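Local coordinates for methylaspartate ammonia-lyase (Citrobacter amalonaticus, PDB 1KKO), which catalyses the reversible, magnesium-dependent elimination of ammonia from (2S,3S)-3-methyl-L-aspartate to give mesaconate, at residues A108-A113 with D156-P161; L134-L139 with G336-I341. All coordinates share one frame; numbering follows the deposited sequence.

Contact 1: A108-A113 with D156-P161; sequences AFLPNA and DEWQLP
One face of the Trp158 indole receives Leu110: CD1 stands over the six-membered ring, 4.1 Å from its centroid and 10° off the normal, a CH-pi contact. The other methyl of Leu110, CD2, packs 3.6 Å from Trp158 CH2. At its rim, close to the indole plane, Trp158 meets Phe109, whose CE2 lies 4.0 Å from CH2. The Phe109 ring carries Ala113 CB, one helical turn on, over one of its faces; with CG opposite the backbone N (chi1 168°), the ring lies beside Ala113 and reaches the Trp158 edge.

Beside the two rings the Glu157 carboxylate meets the start of helix 110-118. An extended chain takes it to two successive amides, and each oxygen accepts on its syn lone pair. OE2 takes Phe109 N at 2.7 Å, and OE1 takes Leu110 N at 2.9 Å, both with an N-H...O angle of 156°; a longer, weak bond joins Phe109 N to OE1. This fork fixes the rotation of the carboxylate, and its negative charge at the N-terminal end of a helix would probably be favoured by the helix dipole. OE2 also rests against Ala108.

Gln159, with positive phi, ends helix 150-157 in a Schellman motif directly after Trp158. The contact thus joins the C-terminal end of helix 150-157 to the N-terminal end of helix 110-118, near the surface. Trp158 NE1 bonds to Asp343 of helix 339-351, against which the indole also packs through His339, Val342 and Leu346, while Phe109 reaches inward to Leu138, Leu139 and Thr142 of helix 128-146.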
ATOM      1  N   ALA A 108     -22.009  21.813   1.863  1.00 15.25           N
ATOM      2  CA  ALA A 108     -20.813  22.463   1.372  1.00 15.08           C
ATOM      3  C   ALA A 108     -19.625  21.960   2.178  1.00 14.54           C
ATOM      4  O   ALA A 108     -19.783  21.446   3.286  1.00 14.41           O
ATOM      5  CB  ALA A 108     -20.936  23.980   1.490  1.00 15.28           C
ATOM      6  N   PHE A 109     -18.443  22.163   1.614  1.00 13.88           N
ATOM      7  CA  PHE A 109     -17.193  21.741   2.234  1.00 13.76           C
ATOM      8  C   PHE A 109     -16.387  22.850   2.895  1.00 13.66           C
ATOM      9  O   PHE A 109     -15.963  22.715   4.033  1.00 13.78           O
ATOM     10  CB  PHE A 109     -16.335  21.076   1.168  1.00 13.57           C
ATOM     11  CG  PHE A 109     -14.902  20.844   1.574  1.00 12.88           C
ATOM     12  CD1 PHE A 109     -14.599  20.037   2.651  1.00 11.97           C
ATOM     13  CD2 PHE A 109     -13.864  21.398   0.854  1.00 13.48           C
ATOM     14  CE1 PHE A 109     -13.284  19.814   3.014  1.00 12.23           C
ATOM     15  CE2 PHE A 109     -12.560  21.164   1.210  1.00 12.91           C
ATOM     16  CZ  PHE A 109     -12.269  20.369   2.289  1.00 12.54           C
ATOM     17  N   LEU A 110     -16.208  23.960   2.184  1.00 14.34           N
ATOM     18  CA  LEU A 110     -15.278  24.986   2.643  1.00 15.18           C
ATOM     19  C   LEU A 110     -15.565  25.593   4.013  1.00 15.30           C
ATOM     20  O   LEU A 110     -14.650  25.733   4.807  1.00 15.26           O
ATOM     21  CB  LEU A 110     -15.145  26.096   1.600  1.00 15.66           C
ATOM     22  CG  LEU A 110     -13.937  26.014   0.671  1.00 17.53           C
ATOM     23  CD1 LEU A 110     -14.018  27.113  -0.373  1.00 18.90           C
ATOM     24  CD2 LEU A 110     -12.622  26.127   1.454  1.00 18.23           C
ATOM     25  N   PRO A 111     -16.802  25.993   4.311  1.00 15.12           N
ATOM     26  CA  PRO A 111     -17.075  26.543   5.639  1.00 15.58           C
ATOM     27  C   PRO A 111     -16.674  25.571   6.745  1.00 15.07           C
ATOM     28  O   PRO A 111     -16.066  25.971   7.726  1.00 15.71           O
ATOM     29  CB  PRO A 111     -18.584  26.824   5.613  1.00 15.86           C
ATOM     30  CG  PRO A 111     -18.888  27.012   4.210  1.00 16.62           C
ATOM     31  CD  PRO A 111     -17.992  26.046   3.446  1.00 15.57           C
ATOM     32  N   ASN A 112     -16.984  24.286   6.584  1.00 14.31           N
ATOM     33  CA  ASN A 112     -16.599  23.316   7.602  1.00 14.02           C
ATOM     34  C   ASN A 112     -15.077  23.166   7.692  1.00 13.55           C
ATOM     35  O   ASN A 112     -14.509  23.064   8.777  1.00 13.61           O
ATOM     36  CB  ASN A 112     -17.204  21.949   7.299  1.00 14.09           C
ATOM     37  CG  ASN A 112     -18.692  21.900   7.513  1.00 14.71           C
ATOM     38  OD1 ASN A 112     -19.243  22.687   8.288  1.00 16.33           O
ATOM     39  ND2 ASN A 112     -19.345  20.919   6.888  1.00 15.46           N
ATOM     40  N   ALA A 113     -14.430  23.122   6.539  1.00 13.20           N
ATOM     41  CA  ALA A 113     -12.971  23.002   6.529  1.00 13.79           C
ATOM     42  C   ALA A 113     -12.317  24.184   7.241  1.00 13.57           C
ATOM     43  O   ALA A 113     -11.400  24.006   8.044  1.00 13.70           O
ATOM     44  CB  ALA A 113     -12.462  22.899   5.116  1.00 13.91           C
ATOM     45  N   ASP A 156     -16.239  22.668  -8.029  1.00 14.57           N
ATOM     46  CA  ASP A 156     -17.414  23.511  -7.826  1.00 15.21           C
ATOM     47  C   ASP A 156     -17.144  24.647  -6.843  1.00 15.52           C
ATOM     48  O   ASP A 156     -17.467  25.804  -7.130  1.00 16.34           O
ATOM     49  CB  ASP A 156     -18.591  22.683  -7.318  1.00 15.46           C
ATOM     50  CG  ASP A 156     -19.216  21.817  -8.387  1.00 16.76           C
ATOM     51  OD1 ASP A 156     -18.963  22.026  -9.594  1.00 19.26           O
ATOM     52  OD2 ASP A 156     -19.999  20.890  -8.090  1.00 18.11           O
ATOM     53  N   GLU A 157     -16.562  24.352  -5.685  1.00 15.61           N
ATOM     54  CA  GLU A 157     -16.381  25.365  -4.651  1.00 15.85           C
ATOM     55  C   GLU A 157     -15.255  26.350  -4.935  1.00 16.50           C
ATOM     56  O   GLU A 157     -15.266  27.456  -4.406  1.00 17.49           O
ATOM     57  CB  GLU A 157     -16.227  24.711  -3.276  1.00 15.76           C
ATOM     58  CG  GLU A 157     -17.479  23.938  -2.894  1.00 15.61           C
ATOM     59  CD  GLU A 157     -17.622  23.640  -1.414  1.00 15.66           C
ATOM     60  OE1 GLU A 157     -16.942  24.281  -0.591  1.00 16.89           O
ATOM     61  OE2 GLU A 157     -18.432  22.755  -1.066  1.00 15.66           O
ATOM     62  N   TRP A 158     -14.297  25.963  -5.760  1.00 16.17           N
ATOM     63  CA  TRP A 158     -13.215  26.862  -6.154  1.00 16.86           C
ATOM     64  C   TRP A 158     -13.451  27.383  -7.563  1.00 18.22           C
ATOM     65  O   TRP A 158     -12.622  28.110  -8.101  1.00 19.04           O
ATOM     66  CB  TRP A 158     -11.862  26.153  -6.107  1.00 16.17           C
ATOM     67  CG  TRP A 158     -11.194  26.204  -4.793  1.00 14.74           C
ATOM     68  CD1 TRP A 158     -10.206  27.059  -4.418  1.00 13.85           C
ATOM     69  CD2 TRP A 158     -11.445  25.357  -3.666  1.00 13.31           C
ATOM     70  NE1 TRP A 158      -9.814  26.790  -3.130  1.00 13.48           N
ATOM     71  CE2 TRP A 158     -10.561  25.750  -2.645  1.00 12.95           C
ATOM     72  CE3 TRP A 158     -12.315  24.289  -3.422  1.00 13.08           C
ATOM     73  CZ2 TRP A 158     -10.533  25.128  -1.403  1.00 13.26           C
ATOM     74  CZ3 TRP A 158     -12.284  23.672  -2.183  1.00 13.63           C
ATOM     75  CH2 TRP A 158     -11.400  24.088  -1.196  1.00 13.41           C
ATOM     76  N   GLN A 159     -14.576  27.003  -8.157  1.00 18.98           N
ATOM     77  CA  GLN A 159     -14.914  27.468  -9.500  1.00 20.14           C
ATOM     78  C   GLN A 159     -13.775  27.158 -10.470  1.00 19.33           C
ATOM     79  O   GLN A 159     -13.191  28.067 -11.080  1.00 20.42           O
ATOM     80  CB  GLN A 159     -15.235  28.972  -9.480  1.00 21.39           C
ATOM     81  CG  GLN A 159     -16.480  29.307  -8.677  1.00 25.04           C
ATOM     82  CD  GLN A 159     -16.785  30.796  -8.590  1.00 29.32           C
ATOM     83  OE1 GLN A 159     -17.750  31.190  -7.942  1.00 32.51           O
ATOM     84  NE2 GLN A 159     -15.972  31.621  -9.243  1.00 31.94           N
ATOM     85  N   LEU A 160     -13.447  25.865 -10.585  1.00 19.12           N
ATOM     86  CA  LEU A 160     -12.382  25.371 -11.447  1.00 18.85           C
ATOM     87  C   LEU A 160     -12.988  24.542 -12.571  1.00 20.05           C
ATOM     88  O   LEU A 160     -14.025  23.922 -12.385  1.00 19.84           O
ATOM     89  CB  LEU A 160     -11.402  24.504 -10.649  1.00 18.46           C
ATOM     90  CG  LEU A 160     -10.931  25.085  -9.319  1.00 18.45           C
ATOM     91  CD1 LEU A 160      -9.997  24.094  -8.623  1.00 17.57           C
ATOM     92  CD2 LEU A 160     -10.215  26.392  -9.496  1.00 18.56           C
ATOM     93  N   PRO A 161     -12.344  24.502 -13.731  1.00 20.79           N
ATOM     94  CA  PRO A 161     -12.950  23.866 -14.901  1.00 21.89           C
ATOM     95  C   PRO A 161     -13.074  22.359 -14.831  1.00 22.58           C
ATOM     96  O   PRO A 161     -13.972  21.845 -15.490  1.00 23.85           O
ATOM     97  CB  PRO A 161     -11.989  24.247 -16.023  1.00 21.88           C
ATOM     98  CG  PRO A 161     -10.707  24.331 -15.325  1.00 22.54           C
ATOM     99  CD  PRO A 161     -11.021  25.067 -14.059  1.00 21.38           C
TER

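Contact 2: L134-L139 with G336-I341; sequences LSQALL and GGIHNI
Ile338 lies against one side of helix 128-146, and its side chain passes from Ser135, which CB, CG1 and CG2 all touch, to Leu139 at its CD1 tip. CB stands 3.8 Å from Ser135 OG. From there the two branches part: CG2 approaches Ser135 OG at 3.5 Å and, more loosely, Gln136 CG, while CG1 runs past OG and CB of Ser135. With chi1 at 62°, CG1 sits between the backbone N and the carbonyl carbon of Ile338, and the extended second torsion carries CD1 onward to the helix. There CD1 packs 3.6 Å from Leu139 CD2, with Gln136 CA 3.9 Å away, and lies near the carbonyl oxygen of Ser135. The Leu139 and Ile338 side chains cross at about a right angle and meet chiefly through their end methyls.

The polar link comes from the backbone: Ile338 N donates to Ser135 OG at 2.9 Å, with an N-H...O angle of 156°. The one proton of this hydroxyl can be shared between, or alternate between, the carbonyl oxygens of Arg131 and Tyr132, so the buried oxygen is held both by the 336-341 backbone and by the preceding turn of its own helix. Gly337 comes close as well, its CA 3.4 Å from Ser135 OG. Asp117 of helix 110-118 accepts a bond from Gly337 N.

Gln136 turns its amide elsewhere, OE1 accepting from Asp68 N. Here the N-terminal domain packs on the loop after barrel strand 327-330, which leads into helix 339-351; Gly336 in this loop lies about 10 Å from the side chain of Lys331, the proton acceptor. Such seating of a capping domain against the loops of a TIM barrel is characteristic of the enolase superfamily.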
ATOM      1  N   LEU A 134      -9.798  15.356   9.366  1.00 10.52           N
ATOM      2  CA  LEU A 134     -11.150  15.884   9.403  1.00 10.54           C
ATOM      3  C   LEU A 134     -11.543  16.455   8.057  1.00 10.65           C
ATOM      4  O   LEU A 134     -12.635  16.216   7.560  1.00 10.43           O
ATOM      5  CB  LEU A 134     -11.295  16.974  10.459  1.00 10.92           C
ATOM      6  CG  LEU A 134     -11.187  16.549  11.917  1.00 11.50           C
ATOM      7  CD1 LEU A 134     -11.297  17.779  12.797  1.00 12.12           C
ATOM      8  CD2 LEU A 134     -12.261  15.536  12.294  1.00 12.56           C
ATOM      9  N   SER A 135     -10.646  17.221   7.457  1.00 10.54           N
ATOM     10  CA  SER A 135     -10.965  17.873   6.195  1.00 10.77           C
ATOM     11  C   SER A 135     -11.151  16.858   5.059  1.00 10.28           C
ATOM     12  O   SER A 135     -11.999  17.034   4.182  1.00 11.05           O
ATOM     13  CB  SER A 135      -9.912  18.915   5.854  1.00 11.23           C
ATOM     14  OG  SER A 135      -8.679  18.316   5.538  1.00 11.42           O
ATOM     15  N   GLN A 136     -10.380  15.768   5.075  1.00 10.45           N
ATOM     16  CA  GLN A 136     -10.586  14.710   4.091  1.00  9.84           C
ATOM     17  C   GLN A 136     -11.996  14.144   4.225  1.00  9.63           C
ATOM     18  O   GLN A 136     -12.702  13.994   3.254  1.00 10.08           O
ATOM     19  CB  GLN A 136      -9.615  13.555   4.284  1.00  9.84           C
ATOM     20  CG  GLN A 136      -8.162  13.826   3.957  1.00  9.64           C
ATOM     21  CD  GLN A 136      -7.308  12.764   4.588  1.00  9.13           C
ATOM     22  OE1 GLN A 136      -7.663  11.583   4.551  1.00 10.68           O
ATOM     23  NE2 GLN A 136      -6.204  13.165   5.198  1.00  9.70           N
ATOM     24  N   ALA A 137     -12.381  13.825   5.450  1.00 10.03           N
ATOM     25  CA  ALA A 137     -13.692  13.242   5.681  1.00 10.07           C
ATOM     26  C   ALA A 137     -14.818  14.224   5.334  1.00 10.28           C
ATOM     27  O   ALA A 137     -15.846  13.818   4.815  1.00 10.45           O
ATOM     28  CB  ALA A 137     -13.822  12.768   7.103  1.00 10.27           C
ATOM     29  N   LEU A 138     -14.618  15.508   5.619  1.00 10.54           N
ATOM     30  CA  LEU A 138     -15.633  16.513   5.314  1.00 11.05           C
ATOM     31  C   LEU A 138     -15.797  16.709   3.814  1.00 10.77           C
ATOM     32  O   LEU A 138     -16.915  16.941   3.348  1.00 11.32           O
ATOM     33  CB  LEU A 138     -15.313  17.835   6.009  1.00 11.47           C
ATOM     34  CG  LEU A 138     -15.506  17.751   7.521  1.00 12.08           C
ATOM     35  CD1 LEU A 138     -14.744  18.863   8.195  1.00 12.48           C
ATOM     36  CD2 LEU A 138     -16.986  17.785   7.894  1.00 13.42           C
ATOM     37  N   LEU A 139     -14.707  16.608   3.057  1.00 10.89           N
ATOM     38  CA  LEU A 139     -14.775  16.688   1.611  1.00 10.86           C
ATOM     39  C   LEU A 139     -15.513  15.475   1.074  1.00 11.05           C
ATOM     40  O   LEU A 139     -16.392  15.579   0.226  1.00 11.15           O
ATOM     41  CB  LEU A 139     -13.382  16.768   1.000  1.00 11.56           C
ATOM     42  CG  LEU A 139     -13.360  16.827  -0.533  1.00 11.89           C
ATOM     43  CD1 LEU A 139     -14.122  18.023  -1.101  1.00 13.06           C
ATOM     44  CD2 LEU A 139     -11.925  16.837  -1.046  1.00 11.95           C
ATOM     45  N   GLY A 336      -2.414  21.069   7.153  1.00 11.19           N
ATOM     46  CA  GLY A 336      -3.648  21.001   7.928  1.00 11.17           C
ATOM     47  C   GLY A 336      -4.825  20.659   7.022  1.00 10.81           C
ATOM     48  O   GLY A 336      -4.816  19.639   6.359  1.00 11.07           O
ATOM     49  N   GLY A 337      -5.853  21.487   6.997  1.00 10.69           N
ATOM     50  CA  GLY A 337      -7.000  21.187   6.172  1.00 10.60           C
ATOM     51  C   GLY A 337      -6.622  21.153   4.703  1.00 10.29           C
ATOM     52  O   GLY A 337      -5.863  22.005   4.215  1.00 10.65           O
ATOM     53  N   ILE A 338      -7.209  20.220   3.959  1.00 10.28           N
ATOM     54  CA  ILE A 338      -6.819  20.019   2.568  1.00 10.45           C
ATOM     55  C   ILE A 338      -7.267  21.148   1.652  1.00 10.66           C
ATOM     56  O   ILE A 338      -6.787  21.259   0.538  1.00 10.66           O
ATOM     57  CB  ILE A 338      -7.299  18.650   2.055  1.00 10.26           C
ATOM     58  CG1 ILE A 338      -8.819  18.538   2.072  1.00 11.26           C
ATOM     59  CG2 ILE A 338      -6.635  17.527   2.850  1.00 11.19           C
ATOM     60  CD1 ILE A 338      -9.326  17.246   1.427  1.00 11.66           C
ATOM     61  N   HIS A 339      -8.200  21.979   2.106  1.00 10.94           N
ATOM     62  CA  HIS A 339      -8.547  23.171   1.336  1.00 11.15           C
ATOM     63  C   HIS A 339      -7.296  24.040   1.167  1.00 10.83           C
ATOM     64  O   HIS A 339      -7.154  24.742   0.165  1.00 11.81           O
ATOM     65  CB  HIS A 339      -9.657  23.968   1.993  1.00 11.30           C
ATOM     66  CG  HIS A 339      -9.343  24.442   3.368  1.00 12.03           C
ATOM     67  ND1 HIS A 339      -8.970  23.595   4.390  1.00 12.60           N
ATOM     68  CD2 HIS A 339      -9.369  25.688   3.901  1.00 13.09           C
ATOM     69  CE1 HIS A 339      -8.777  24.297   5.491  1.00 13.63           C
ATOM     70  NE2 HIS A 339      -9.009  25.571   5.220  1.00 14.15           N
ATOM     71  N   ASN A 340      -6.377  23.983   2.125  1.00 11.08           N
ATOM     72  CA  ASN A 340      -5.127  24.729   2.041  1.00 11.23           C
ATOM     73  C   ASN A 340      -4.257  24.199   0.906  1.00 10.82           C
ATOM     74  O   ASN A 340      -3.476  24.943   0.320  1.00 11.39           O
ATOM     75  CB  ASN A 340      -4.350  24.687   3.356  1.00 11.41           C
ATOM     76  CG  ASN A 340      -5.066  25.375   4.492  1.00 11.68           C
ATOM     77  OD1 ASN A 340      -5.155  24.843   5.612  1.00 14.48           O
ATOM     78  ND2 ASN A 340      -5.576  26.550   4.226  1.00 12.55           N
ATOM     79  N   ILE A 341      -4.337  22.901   0.608  1.00 10.67           N
ATOM     80  CA  ILE A 341      -3.591  22.365  -0.525  1.00 10.80           C
ATOM     81  C   ILE A 341      -4.112  22.984  -1.817  1.00 10.78           C
ATOM     82  O   ILE A 341      -3.326  23.371  -2.690  1.00 11.08           O
ATOM     83  CB  ILE A 341      -3.720  20.835  -0.653  1.00 10.68           C
ATOM     84  CG1 ILE A 341      -3.268  20.105   0.600  1.00 11.20           C
ATOM     85  CG2 ILE A 341      -2.927  20.345  -1.859  1.00 11.01           C
ATOM     86  CD1 ILE A 341      -3.749  18.657   0.612  1.00 12.16           C
TER

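How the contacts relate
From the N terminus the chain first passes 108-113, then 134-139 on helix 128-146. It reaches 156-161 at the end of the next helix, where contact 1 closes a loop of 42 residues, and returns at 336-341, where contact 2 closes one of 196 spanning much of the barrel. The segments alternate, so the two loops cross. The centres of the two contacts lie about 11 Å apart, and the contacts touch: Phe109 CE1 lies 3.3 Å from Ser135 O, and Trp158 CH2 lies 3.6 Å from His339 CB. Contact 1 joins two helices of the N-terminal family region, whereas contact 2 ties that region to the barrel.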